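Local coordinates for cytochrome c (Pseudomonas aeruginosa, PDB 6RTE), which probably catalyses the final step of heme d1 biosynthesis, oxidising dihydro-heme d1 in an eight-bladed beta-propeller that accompanies a heme c-binding cytochrome domain, at residues A[396-401]-A[416-421]; A[439-444]-A[473-478]; A[369-374]-A[382-387]. One frame throughout, in Å; residues are numbered along the deposited sequence.

The three contacts follow three consecutive blades of the beta-propeller in the cytochrome d1 heme domain, contact 3 within a blade and contacts 1 and 2 between blades. Along the chain, contact 3 comes first, pairing the middle strands of the blade 362-397. Contact 1 follows, about 17 Å away between centres, where the last strand of that blade runs over into the blade 405-441; a backbone hydrogen bond from I382 to I396, in neighbouring strands of one sheet, ties the two contacts. Contact 2 packs strand 437-441 against the blade 449-488, its centre about 16 Å from that of contact 1; D399 and R440 meet there as a long, weak ion pair. Contacts 2 and 3, with centres about 24 Å apart, do not touch.

Contact 1 of 3, residues A[396-401]-A[416-421]; sequences IVTDGP and TDTFLG
P401 and L420 meet where two consecutive propeller blades are joined: residues 398-401 lead out of the last strand of one blade, and a type I beta turn from T418 to G421 follows strand 413-417 of the next. The carbonyl oxygen P401 O takes a hydrogen bond from L420 N at 3.0 Å, with the donor tilted 26° from the carbonyl plane. Alongside, the proline ring lays CG at 4.0 Å from L420 CB. The T418 methyl CG2 packs against the G400 carbonyl, 3.4 Å from G400 O. A chi1 of 70° puts T418 OG1 between the backbone N and the carbonyl carbon and leaves CG2 beside the N, facing G400, while OG1 is turned instead to K423 O. At the closest point of the backbones, G400 CA and G421 CA lie 4.5 Å apart, an approach that two residues without side chains allow.

Behind this shell, one water bridges both segments. It accepts from T398 OG1 and donates to G400 O at 2.6 Å and to D417 O at 3.0 Å, so that both carbonyls are satisfied by a single molecule. The turn itself is positioned by D417, whose carboxylate forms an Asx turn; OD1 also accepts from F403 N, and OD2 from F404 N, in the linker between the blades. In that Asx turn F419 N comes to D417 OD1 at 2.7 Å, on the anti side of the carboxylate and 33° out of its plane.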
loop_
_atom_site.group_PDB
_atom_site.type_symbol
_atom_site.label_atom_id
_atom_site.label_comp_id
_atom_site.label_asym_id
_atom_site.label_seq_id
_atom_site.Cartn_x
_atom_site.Cartn_y
_atom_site.Cartn_z
ATOM N N ILE A 396 -13.009 16.788 14.464
ATOM C CA ILE A 396 -12.784 17.910 13.560
ATOM C C ILE A 396 -13.561 17.652 12.274
ATOM O O ILE A 396 -13.295 16.686 11.554
ATOM C CB ILE A 396 -11.287 18.103 13.280
ATOM C CG1 ILE A 396 -10.510 18.213 14.598
ATOM C CG2 ILE A 396 -11.063 19.344 12.424
ATOM C CD1 ILE A 396 -9.002 18.248 14.430
ATOM N N VAL A 397 -14.536 18.509 11.986
ATOM C CA VAL A 397 -15.333 18.364 10.774
ATOM C C VAL A 397 -14.552 18.926 9.593
ATOM O O VAL A 397 -13.885 19.963 9.703
ATOM C CB VAL A 397 -16.702 19.053 10.940
ATOM C CG1 VAL A 397 -16.535 20.522 11.312
ATOM C CG2 VAL A 397 -17.537 18.899 9.673
ATOM N N THR A 398 -14.611 18.226 8.459
ATOM C CA THR A 398 -13.926 18.636 7.241
ATOM C C THR A 398 -14.916 18.615 6.081
ATOM O O THR A 398 -16.097 18.293 6.244
ATOM C CB THR A 398 -12.727 17.727 6.928
ATOM O OG1 THR A 398 -13.197 16.439 6.502
ATOM C CG2 THR A 398 -11.833 17.566 8.153
ATOM N N ASP A 399 -14.417 18.954 4.890
ATOM C CA ASP A 399 -15.286 19.042 3.723
ATOM C C ASP A 399 -15.782 17.667 3.287
ATOM O O ASP A 399 -16.953 17.515 2.920
ATOM C CB ASP A 399 -14.551 19.736 2.577
ATOM C CG ASP A 399 -14.417 21.236 2.794
ATOM O OD1 ASP A 399 -14.670 21.704 3.925
ATOM O OD2 ASP A 399 -14.068 21.947 1.828
ATOM N N GLY A 400 -14.914 16.659 3.316
ATOM C CA GLY A 400 -15.292 15.334 2.893
ATOM C C GLY A 400 -14.374 14.258 3.431
ATOM O O GLY A 400 -13.355 14.534 4.071
ATOM N N PRO A 401 -14.724 12.999 3.175
ATOM C CA PRO A 401 -13.886 11.896 3.657
ATOM C C PRO A 401 -12.494 11.960 3.052
ATOM O O PRO A 401 -12.328 12.262 1.868
ATOM C CB PRO A 401 -14.645 10.646 3.197
ATOM C CG PRO A 401 -15.472 11.111 2.039
ATOM C CD PRO A 401 -15.855 12.523 2.360
ATOM N N THR A 416 -3.594 16.245 6.357
ATOM C CA THR A 416 -4.557 15.272 5.846
ATOM C C THR A 416 -5.282 15.886 4.648
ATOM O O THR A 416 -4.861 16.907 4.097
ATOM C CB THR A 416 -5.506 14.819 6.966
ATOM O OG1 THR A 416 -6.255 13.678 6.528
ATOM C CG2 THR A 416 -6.464 15.937 7.359
ATOM N N ASP A 417 -6.381 15.258 4.229
ATOM C CA ASP A 417 -6.998 15.582 2.950
ATOM C C ASP A 417 -8.484 15.245 2.988
ATOM O O ASP A 417 -9.002 14.748 3.991
ATOM C CB ASP A 417 -6.310 14.807 1.818
ATOM C CG ASP A 417 -6.405 13.302 2.014
ATOM O OD1 ASP A 417 -7.535 12.767 1.961
ATOM O OD2 ASP A 417 -5.357 12.652 2.240
ATOM N N THR A 418 -9.170 15.536 1.873
ATOM C CA THR A 418 -10.509 15.013 1.599
ATOM C C THR A 418 -10.449 14.261 0.271
ATOM O O THR A 418 -11.301 14.442 -0.613
ATOM C CB THR A 418 -11.556 16.126 1.560
ATOM O OG1 THR A 418 -11.369 16.930 0.391
ATOM C CG2 THR A 418 -11.454 17.007 2.806
ATOM N N PHE A 419 -9.414 13.422 0.151
ATOM C CA PHE A 419 -9.095 12.671 -1.061
ATOM C C PHE A 419 -10.303 11.981 -1.671
ATOM O O PHE A 419 -10.391 11.861 -2.898
ATOM C CB PHE A 419 -8.001 11.647 -0.690
ATOM C CG PHE A 419 -7.377 10.931 -1.859
ATOM C CD1 PHE A 419 -6.366 11.526 -2.601
ATOM C CD2 PHE A 419 -7.755 9.629 -2.173
ATOM C CE1 PHE A 419 -5.770 10.855 -3.660
ATOM C CE2 PHE A 419 -7.162 8.953 -3.231
ATOM C CZ PHE A 419 -6.165 9.570 -3.975
ATOM N N LEU A 420 -11.248 11.535 -0.843
ATOM C CA LEU A 420 -12.374 10.737 -1.306
ATOM C C LEU A 420 -13.664 11.539 -1.450
ATOM O O LEU A 420 -14.699 10.960 -1.789
ATOM C CB LEU A 420 -12.615 9.564 -0.345
ATOM C CG LEU A 420 -11.419 8.662 -0.023
ATOM C CD1 LEU A 420 -11.781 7.706 1.103
ATOM C CD2 LEU A 420 -10.950 7.888 -1.247
ATOM N N GLY A 421 -13.634 12.847 -1.199
ATOM C CA GLY A 421 -14.836 13.649 -1.265
ATOM C C GLY A 421 -15.087 14.224 -2.649
ATOM O O GLY A 421 -14.255 14.140 -3.548
HETATM O O HOH W 1 -11.369 14.490 5.767
#

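Contact 2 of 3, residues A[439-444]-A[473-478]; sequences HRLRPS and VVYDAH
L441 rests over the ring of Y475, a CH-pi contact between two adjacent blades of the beta-propeller. L441 belongs to the outermost strand 437-441 of one blade, Y475 to the third strand, 470-476, of the next. The leucine methyl CD1 lies 4.0 Å from the Y475 ring centroid, 16° off the ring normal. Its twin, CD2, reaches 3.7 Å from Y475 CE2, so both prongs of the leucine lie on the same side of the ring, CD1 over the face and CD2 out past the CE2 rim. The leucine and the tyrosine run counter to each other and overlap as they pass; with chi1 at -74° the tyrosine CG is anti to the carbonyl carbon, and the ring reaches out with a face toward L441 and its OH toward P443.

P443 fills the corner beyond the phenol. It meets the ring at its edge, and the two side chains cross at about a right angle; P443 CB is close to Y475 OH, at 3.2 Å. The same P443 CB lies 3.8 Å from V473 CG2, so one proline carbon fits the notch between V473 and the tyrosine hydroxyl. L463 and V465 of strand 460-465 extend this apolar layer, L463 touching both L441 and Y475. Next to it the proline carbonyl P443 O receives a hydrogen bond from R485 NH2.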
loop_
_atom_site.group_PDB
_atom_site.type_symbol
_atom_site.label_atom_id
_atom_site.label_comp_id
_atom_site.label_asym_id
_atom_site.label_seq_id
_atom_site.Cartn_x
_atom_site.Cartn_y
_atom_site.Cartn_z
ATOM N N HIS A 439 -4.401 25.778 8.545
ATOM C CA HIS A 439 -3.985 26.206 7.216
ATOM C C HIS A 439 -4.533 25.233 6.182
ATOM O O HIS A 439 -4.923 24.106 6.504
ATOM C CB HIS A 439 -2.456 26.290 7.098
ATOM C CG HIS A 439 -1.831 27.309 8.001
ATOM N ND1 HIS A 439 -1.467 27.029 9.300
ATOM C CD2 HIS A 439 -1.505 28.607 7.789
ATOM C CE1 HIS A 439 -0.945 28.112 9.852
ATOM N NE2 HIS A 439 -0.957 29.082 8.956
ATOM N N ARG A 440 -4.557 25.682 4.927
ATOM C CA ARG A 440 -5.001 24.856 3.812
ATOM C C ARG A 440 -4.061 25.056 2.632
ATOM O O ARG A 440 -3.559 26.160 2.410
ATOM C CB ARG A 440 -6.437 25.194 3.410
ATOM C CG ARG A 440 -7.444 25.120 4.553
ATOM C CD ARG A 440 -8.794 25.717 4.151
ATOM N NE ARG A 440 -9.870 24.728 4.198
ATOM C CZ ARG A 440 -10.788 24.643 5.161
ATOM N NH1 ARG A 440 -11.716 23.697 5.100
ATOM N NH2 ARG A 440 -10.790 25.498 6.178
ATOM N N LEU A 441 -3.821 23.981 1.881
ATOM C CA LEU A 441 -2.929 24.000 0.726
ATOM C C LEU A 441 -3.667 23.433 -0.479
ATOM O O LEU A 441 -4.246 22.347 -0.397
ATOM C CB LEU A 441 -1.650 23.193 0.996
ATOM C CG LEU A 441 -0.654 23.733 2.031
ATOM C CD1 LEU A 441 0.542 22.805 2.136
ATOM C CD2 LEU A 441 -0.198 25.136 1.685
ATOM N N ARG A 442 -3.642 24.161 -1.596
ATOM C CA ARG A 442 -4.395 23.801 -2.799
ATOM C C ARG A 442 -3.456 23.828 -3.996
ATOM O O ARG A 442 -3.494 24.761 -4.812
ATOM C CB ARG A 442 -5.580 24.746 -3.004
ATOM C CG ARG A 442 -6.612 24.255 -4.004
ATOM C CD ARG A 442 -7.824 25.181 -4.037
ATOM N NE ARG A 442 -8.820 24.763 -5.020
ATOM C CZ ARG A 442 -9.878 25.490 -5.369
ATOM N NH1 ARG A 442 -10.084 26.679 -4.818
ATOM N NH2 ARG A 442 -10.734 25.032 -6.276
ATOM N N PRO A 443 -2.613 22.801 -4.151
ATOM C CA PRO A 443 -1.555 22.880 -5.174
ATOM C C PRO A 443 -2.080 23.011 -6.595
ATOM O O PRO A 443 -1.527 23.785 -7.385
ATOM C CB PRO A 443 -0.774 21.571 -4.968
ATOM C CG PRO A 443 -1.739 20.649 -4.317
ATOM C CD PRO A 443 -2.602 21.511 -3.440
ATOM N N SER A 444 -3.130 22.276 -6.944
ATOM C CA SER A 444 -3.703 22.303 -8.287
ATOM C C SER A 444 -5.214 22.418 -8.154
ATOM O O SER A 444 -5.924 21.402 -8.102
ATOM C CB SER A 444 -3.314 21.061 -9.086
ATOM O OG SER A 444 -1.966 21.137 -9.508
ATOM N N VAL A 473 4.530 18.321 -5.663
ATOM C CA VAL A 473 4.661 19.724 -5.281
ATOM C C VAL A 473 5.391 19.804 -3.950
ATOM O O VAL A 473 4.941 19.224 -2.948
ATOM C CB VAL A 473 3.293 20.423 -5.189
ATOM C CG1 VAL A 473 3.479 21.943 -5.106
ATOM C CG2 VAL A 473 2.428 20.045 -6.372
ATOM N N VAL A 474 6.510 20.534 -3.940
ATOM C CA VAL A 474 7.364 20.677 -2.767
ATOM C C VAL A 474 6.987 21.968 -2.054
ATOM O O VAL A 474 6.894 23.028 -2.683
ATOM C CB VAL A 474 8.853 20.684 -3.157
ATOM C CG1 VAL A 474 9.754 20.720 -1.909
ATOM C CG2 VAL A 474 9.179 19.471 -4.018
ATOM N N TYR A 475 6.777 21.877 -0.741
ATOM C CA TYR A 475 6.402 23.006 0.092
ATOM C C TYR A 475 7.399 23.168 1.230
ATOM O O TYR A 475 7.849 22.178 1.813
ATOM C CB TYR A 475 5.009 22.821 0.703
ATOM C CG TYR A 475 3.853 22.998 -0.248
ATOM C CD1 TYR A 475 3.454 21.967 -1.086
ATOM C CD2 TYR A 475 3.141 24.187 -0.286
ATOM C CE1 TYR A 475 2.389 22.122 -1.950
ATOM C CE2 TYR A 475 2.071 24.350 -1.147
ATOM C CZ TYR A 475 1.702 23.312 -1.975
ATOM O OH TYR A 475 0.641 23.467 -2.833
ATOM N N ASP A 476 7.724 24.415 1.551
ATOM C CA ASP A 476 8.420 24.710 2.797
ATOM C C ASP A 476 7.467 24.437 3.957
ATOM O O ASP A 476 6.400 25.056 4.049
ATOM C CB ASP A 476 8.897 26.162 2.804
ATOM C CG ASP A 476 9.794 26.481 3.988
ATOM O OD1 ASP A 476 9.470 26.064 5.120
ATOM O OD2 ASP A 476 10.827 27.161 3.783
ATOM N N ALA A 477 7.846 23.506 4.836
ATOM C CA ALA A 477 6.917 23.002 5.842
ATOM C C ALA A 477 6.581 24.033 6.912
ATOM O O ALA A 477 5.567 23.875 7.600
ATOM C CB ALA A 477 7.490 21.746 6.502
ATOM N N HIS A 478 7.399 25.071 7.077
ATOM C CA HIS A 478 7.136 26.111 8.067
ATOM C C HIS A 478 6.531 27.367 7.447
ATOM O O HIS A 478 5.494 27.846 7.913
ATOM C CB HIS A 478 8.429 26.454 8.813
ATOM C CG HIS A 478 8.983 25.305 9.598
ATOM N ND1 HIS A 478 8.462 24.916 10.814
ATOM C CD2 HIS A 478 10.000 24.452 9.334
ATOM C CE1 HIS A 478 9.138 23.876 11.268
ATOM N NE2 HIS A 478 10.077 23.574 10.388
#

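Contact 3 of 3, residues A[369-374]-A[382-387]; sequences RWVFAT and ISVIDL
F372 and I385 sit opposite each other in an antiparallel beta hairpin made by strands 370-374 and 382-386, the two central strands of one propeller blade. The interior of the contact is dense. F372 and I385 exchange backbone hydrogen bonds in both directions, as do T374 and S383, and L387 N adds a bond to W370 O at 3.2 Å. F372, T374, S383 and I385 occupy one face of the sheet: T374 CG2 lies 4.0 Å from S383 CB, and I385 CB stands at the edge of the phenyl ring, 4.5 Å from F372 CD2. The F372 ring also meets Y363 of the neighbouring strand. The other face carries V371, A373, V384 and D386, where A373 CB lies 4.1 Å from V384 CG2.

At the end carrying R369 and W370 the packing gives way to solvent. L387 lies alongside W370, its CD1 at 3.5 Å from W370 CB, while the exposed indole leads away to a cation-pi contact with K365. R369 is exposed too, yet a bend at chi3 (-58°) helps bring its guanidinium to the carboxylate of D386. R369 NE makes a salt bridge to D386 OD1 at 2.9 Å, from the syn side but tilted out of the carboxylate plane, with the guanidinium and carboxylate planes 5° apart; NH2 to D386 OD2, at 3.4 Å, is a weak second bond. D386 OD2 also accepts from N389 N. Paired with the arginine and given a backbone N-H, the buried carboxylate is probably ionised, and it joins the open end of the hairpin to the turn after it.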
loop_
_atom_site.group_PDB
_atom_site.type_symbol
_atom_site.label_atom_id
_atom_site.label_comp_id
_atom_site.label_asym_id
_atom_site.label_seq_id
_atom_site.Cartn_x
_atom_site.Cartn_y
_atom_site.Cartn_z
ATOM N N ARG A 369 0.518 13.982 26.662
ATOM C CA ARG A 369 -0.241 12.740 26.672
ATOM C C ARG A 369 -0.541 12.332 25.237
ATOM O O ARG A 369 -0.927 13.167 24.414
ATOM C CB ARG A 369 -1.539 12.886 27.474
ATOM C CG ARG A 369 -2.434 14.017 27.003
ATOM C CD ARG A 369 -3.527 14.335 28.017
ATOM N NE ARG A 369 -4.372 13.182 28.316
ATOM C CZ ARG A 369 -4.174 12.338 29.327
ATOM N NH1 ARG A 369 -3.153 12.501 30.158
ATOM N NH2 ARG A 369 -5.007 11.322 29.507
ATOM N N TRP A 370 -0.355 11.044 24.949
ATOM C CA TRP A 370 -0.562 10.536 23.603
ATOM C C TRP A 370 -1.992 10.784 23.143
ATOM O O TRP A 370 -2.952 10.584 23.893
ATOM C CB TRP A 370 -0.256 9.038 23.547
ATOM C CG TRP A 370 1.202 8.695 23.521
ATOM C CD1 TRP A 370 1.899 8.000 24.468
ATOM C CD2 TRP A 370 2.143 9.021 22.489
ATOM N NE1 TRP A 370 3.215 7.871 24.089
ATOM C CE2 TRP A 370 3.391 8.491 22.879
ATOM C CE3 TRP A 370 2.053 9.708 21.275
ATOM C CZ2 TRP A 370 4.538 8.630 22.101
ATOM C CZ3 TRP A 370 3.195 9.845 20.502
ATOM C CH2 TRP A 370 4.418 9.308 20.919
ATOM N N VAL A 371 -2.129 11.222 21.894
ATOM C CA VAL A 371 -3.426 11.387 21.250
ATOM C C VAL A 371 -3.346 10.728 19.877
ATOM O O VAL A 371 -2.266 10.593 19.295
ATOM C CB VAL A 371 -3.827 12.878 21.154
ATOM C CG1 VAL A 371 -2.942 13.633 20.173
ATOM C CG2 VAL A 371 -5.286 13.019 20.782
ATOM N N PHE A 372 -4.498 10.288 19.375
ATOM C CA PHE A 372 -4.583 9.576 18.105
ATOM C C PHE A 372 -5.651 10.223 17.236
ATOM O O PHE A 372 -6.736 10.564 17.719
ATOM C CB PHE A 372 -4.907 8.089 18.325
ATOM C CG PHE A 372 -5.180 7.320 17.054
ATOM C CD1 PHE A 372 -4.137 6.867 16.260
ATOM C CD2 PHE A 372 -6.479 7.031 16.671
ATOM C CE1 PHE A 372 -4.384 6.149 15.105
ATOM C CE2 PHE A 372 -6.733 6.315 15.512
ATOM C CZ PHE A 372 -5.681 5.871 14.731
ATOM N N ALA A 373 -5.334 10.397 15.955
ATOM C CA ALA A 373 -6.243 11.021 15.003
ATOM C C ALA A 373 -6.363 10.141 13.768
ATOM O O ALA A 373 -5.375 9.551 13.316
ATOM C CB ALA A 373 -5.755 12.417 14.605
ATOM N N THR A 374 -7.578 10.052 13.224
ATOM C CA THR A 374 -7.823 9.198 12.076
ATOM C C THR A 374 -8.739 9.870 11.062
ATOM O O THR A 374 -9.742 10.492 11.445
ATOM C CB THR A 374 -8.445 7.858 12.507
ATOM O OG1 THR A 374 -8.668 7.040 11.351
ATOM C CG2 THR A 374 -9.766 8.079 13.237
ATOM N N ILE A 382 -12.323 14.307 10.960
ATOM C CA ILE A 382 -11.080 13.803 11.534
ATOM C C ILE A 382 -11.347 13.557 13.014
ATOM O O ILE A 382 -11.536 14.508 13.784
ATOM C CB ILE A 382 -9.913 14.784 11.341
ATOM C CG1 ILE A 382 -9.702 15.108 9.855
ATOM C CG2 ILE A 382 -8.636 14.225 11.970
ATOM C CD1 ILE A 382 -9.289 13.926 9.003
ATOM N N SER A 383 -11.365 12.290 13.417
ATOM C CA SER A 383 -11.644 11.924 14.800
ATOM C C SER A 383 -10.346 11.862 15.595
ATOM O O SER A 383 -9.390 11.201 15.179
ATOM C CB SER A 383 -12.364 10.576 14.865
ATOM O OG SER A 383 -13.611 10.637 14.200
ATOM N N VAL A 384 -10.321 12.542 16.737
ATOM C CA VAL A 384 -9.156 12.576 17.615
ATOM C C VAL A 384 -9.515 11.851 18.907
ATOM O O VAL A 384 -10.489 12.212 19.582
ATOM C CB VAL A 384 -8.703 14.016 17.895
ATOM C CG1 VAL A 384 -7.436 14.020 18.729
ATOM C CG2 VAL A 384 -8.485 14.770 16.589
ATOM N N ILE A 385 -8.725 10.840 19.254
ATOM C CA ILE A 385 -8.964 10.011 20.431
ATOM C C ILE A 385 -7.842 10.240 21.436
ATOM O O ILE A 385 -6.687 10.474 21.065
ATOM C CB ILE A 385 -9.045 8.513 20.047
ATOM C CG1 ILE A 385 -10.141 8.270 19.004
ATOM C CG2 ILE A 385 -9.249 7.647 21.285
ATOM C CD1 ILE A 385 -11.513 8.789 19.386
ATOM N N ASP A 386 -8.184 10.160 22.721
ATOM C CA ASP A 386 -7.178 10.182 23.777
ATOM C C ASP A 386 -6.720 8.758 24.068
ATOM O O ASP A 386 -7.545 7.871 24.306
ATOM C CB ASP A 386 -7.721 10.822 25.054
ATOM C CG ASP A 386 -6.694 10.834 26.168
ATOM O OD1 ASP A 386 -5.877 11.777 26.213
ATOM O OD2 ASP A 386 -6.686 9.888 26.983
ATOM N N LEU A 387 -5.402 8.546 24.056
ATOM C CA LEU A 387 -4.868 7.201 24.241
ATOM C C LEU A 387 -5.038 6.721 25.678
ATOM O O LEU A 387 -5.380 5.554 25.909
ATOM C CB LEU A 387 -3.391 7.157 23.854
ATOM C CG LEU A 387 -2.976 6.894 22.406
ATOM C CD1 LEU A 387 -1.701 6.055 22.421
ATOM C CD2 LEU A 387 -4.050 6.211 21.586
#